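Side-chain contact in nicotinate phosphoribosyltransferase (Porphyromonas gingivalis, PDB 2IM5), which probably transfers the phosphoribosyl group of phosphoribosyl diphosphate to nicotinate at the expense of ATP, giving nicotinate mononucleotide for NAD synthesis: residues 265-270 with 293-298. Sequence-based numbering, arbitrary orientation.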
loop_
_atom_site.group_PDB
_atom_site.type_symbol
_atom_site.label_atom_id
_atom_site.label_comp_id
_atom_site.label_asym_id
_atom_site.label_seq_id
_atom_site.Cartn_x
_atom_site.Cartn_y
_atom_site.Cartn_z
ATOM N N HIS A 265 -7.508 20.197 8.806
ATOM C CA HIS A 265 -7.014 18.856 8.541
ATOM C C HIS A 265 -5.879 18.471 9.489
ATOM O O HIS A 265 -5.801 17.331 9.944
ATOM C CB HIS A 265 -6.566 18.754 7.083
ATOM C CG HIS A 265 -7.705 18.777 6.113
ATOM N ND1 HIS A 265 -7.544 19.078 4.779
ATOM C CD2 HIS A 265 -9.027 18.544 6.290
ATOM C CE1 HIS A 265 -8.720 19.033 4.176
ATOM N NE2 HIS A 265 -9.636 18.712 5.073
ATOM N N ALA A 266 -5.004 19.424 9.786
ATOM C CA ALA A 266 -3.902 19.158 10.697
ATOM C C ALA A 266 -4.456 18.754 12.068
ATOM O O ALA A 266 -3.917 17.873 12.730
ATOM C CB ALA A 266 -3.015 20.391 10.831
ATOM N N MET A 267 -5.541 19.400 12.482
ATOM C CA MET A 267 -6.157 19.106 13.775
ATOM C C MET A 267 -6.939 17.799 13.776
ATOM O O MET A 267 -6.904 17.045 14.750
ATOM C CB MET A 267 -7.096 20.241 14.188
ATOM C CG MET A 267 -6.395 21.556 14.527
ATOM S SD MET A 267 -7.604 22.815 14.927
ATOM C CE MET A 267 -8.166 23.189 13.385
ATOM N N LEU A 268 -7.638 17.527 12.677
ATOM C CA LEU A 268 -8.445 16.317 12.563
ATOM C C LEU A 268 -7.659 15.015 12.362
ATOM O O LEU A 268 -7.927 14.020 13.036
ATOM C CB LEU A 268 -9.461 16.488 11.431
ATOM C CG LEU A 268 -10.390 15.320 11.106
ATOM C CD1 LEU A 268 -11.121 14.857 12.355
ATOM C CD2 LEU A 268 -11.388 15.772 10.052
ATOM N N PHE A 269 -6.713 15.002 11.424
ATOM C CA PHE A 269 -5.915 13.797 11.193
ATOM C C PHE A 269 -4.978 13.601 12.376
ATOM O O PHE A 269 -4.397 14.560 12.886
ATOM C CB PHE A 269 -5.129 13.929 9.892
ATOM C CG PHE A 269 -5.979 13.763 8.668
ATOM C CD1 PHE A 269 -6.171 12.507 8.108
ATOM C CD2 PHE A 269 -6.639 14.852 8.108
ATOM C CE1 PHE A 269 -7.018 12.333 7.001
ATOM C CE2 PHE A 269 -7.485 14.694 7.011
ATOM C CZ PHE A 269 -7.678 13.432 6.453
ATOM N N THR A 270 -4.844 12.357 12.819
ATOM C CA THR A 270 -3.989 12.053 13.966
ATOM C C THR A 270 -2.558 11.774 13.569
ATOM O O THR A 270 -1.663 11.841 14.403
ATOM C CB THR A 270 -4.487 10.817 14.737
ATOM O OG1 THR A 270 -4.508 9.689 13.854
ATOM C CG2 THR A 270 -5.882 11.051 15.294
ATOM N N LEU A 293 0.939 26.058 12.486
ATOM C CA LEU A 293 -0.510 25.966 12.573
ATOM C C LEU A 293 -1.002 25.959 14.016
ATOM O O LEU A 293 -2.200 25.848 14.266
ATOM C CB LEU A 293 -0.993 24.697 11.872
ATOM C CG LEU A 293 -0.793 24.627 10.356
ATOM C CD1 LEU A 293 -1.143 23.232 9.859
ATOM C CD2 LEU A 293 -1.664 25.686 9.680
ATOM N N ARG A 294 -0.076 26.074 14.961
ATOM C CA ARG A 294 -0.419 26.064 16.375
ATOM C C ARG A 294 -1.120 24.768 16.769
ATOM O O ARG A 294 -2.115 24.771 17.493
ATOM C CB ARG A 294 -1.294 27.276 16.723
ATOM C CG ARG A 294 -0.506 28.495 17.196
ATOM C CD ARG A 294 0.635 28.851 16.243
ATOM N NE ARG A 294 1.535 29.859 16.811
ATOM C CZ ARG A 294 2.631 30.314 16.211
ATOM N NH1 ARG A 294 2.977 29.855 15.014
ATOM N NH2 ARG A 294 3.383 31.232 16.810
ATOM N N VAL A 295 -0.588 23.661 16.266
ATOM C CA VAL A 295 -1.100 22.335 16.567
ATOM C C VAL A 295 0.058 21.641 17.275
ATOM O O VAL A 295 1.203 21.760 16.852
ATOM C CB VAL A 295 -1.473 21.571 15.277
ATOM C CG1 VAL A 295 -1.795 20.125 15.593
ATOM C CG2 VAL A 295 -2.665 22.239 14.613
ATOM N N ASP A 296 -0.237 20.927 18.355
ATOM C CA ASP A 296 0.800 20.254 19.122
ATOM C C ASP A 296 1.293 18.968 18.468
ATOM O O ASP A 296 0.595 17.958 18.464
ATOM C CB ASP A 296 0.287 19.964 20.537
ATOM C CG ASP A 296 1.355 19.361 21.434
ATOM O OD1 ASP A 296 2.556 19.445 21.089
ATOM O OD2 ASP A 296 0.988 18.812 22.494
ATOM N N PRO A 297 2.514 18.990 17.918
ATOM C CA PRO A 297 3.079 17.808 17.262
ATOM C C PRO A 297 3.260 16.611 18.180
ATOM O O PRO A 297 3.254 15.464 17.729
ATOM C CB PRO A 297 4.408 18.320 16.703
ATOM C CG PRO A 297 4.773 19.416 17.639
ATOM C CD PRO A 297 3.461 20.119 17.870
ATOM N N LYS A 298 3.410 16.871 19.470
ATOM C CA LYS A 298 3.604 15.795 20.429
ATOM C C LYS A 298 2.411 14.855 20.555
ATOM O O LYS A 298 2.568 13.703 20.956
ATOM C CB LYS A 298 3.979 16.376 21.793
ATOM C CG LYS A 298 5.308 17.106 21.759
ATOM C CD LYS A 298 5.687 17.685 23.108
ATOM C CE LYS A 298 7.027 18.402 23.029
ATOM N NZ LYS A 298 7.439 18.914 24.368
#
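The methyl of Ala266 points at the loop that follows helix 279-292 and meets it through two branched side chains. Leu293 lays its CD1 methyl against it, with Ala266 CB to Leu293 CD1 at 3.5 Å, while the CG2 methyl of Val295 stands a little farther off, 4.2 Å from Ala266 CB. That same CG2 also serves Met267: it touches the side chain early, at Met267 CG, 3.8 Å away, before the thioether is reached. Val295 can reach both residues because CG2 lies beside its own backbone N, with CG1 anti to that nitrogen (chi1 171°), and CG1 is left to approach the carbonyl oxygen of Ala266. The side-chain contacts are all apolar and tie together neighbouring elements of the parallel, barrel-type sheet domain: the short helix 263-268, which leads into strand 271-274, and the connection from helix 279-292 to the adjacent strand 301-304. A Schellman motif at Arg294, with positive phi, ends helix 279-292 and turns the chain between Leu293 and Val295. Past Val295 the loop continues into an Asx turn, in which Lys298 N meets Asp296 OD1 at 3.2 Å from above the carboxylate plane (70° out of it). Tyr290 of helix 279-292 touches both Ala266 and Val295. Lys263 NZ donates a hydrogen bond to Leu293 O, and Lys300 NZ to the carbonyl oxygens of Ala266 and Phe269 at the C-terminal end of helix 263-268.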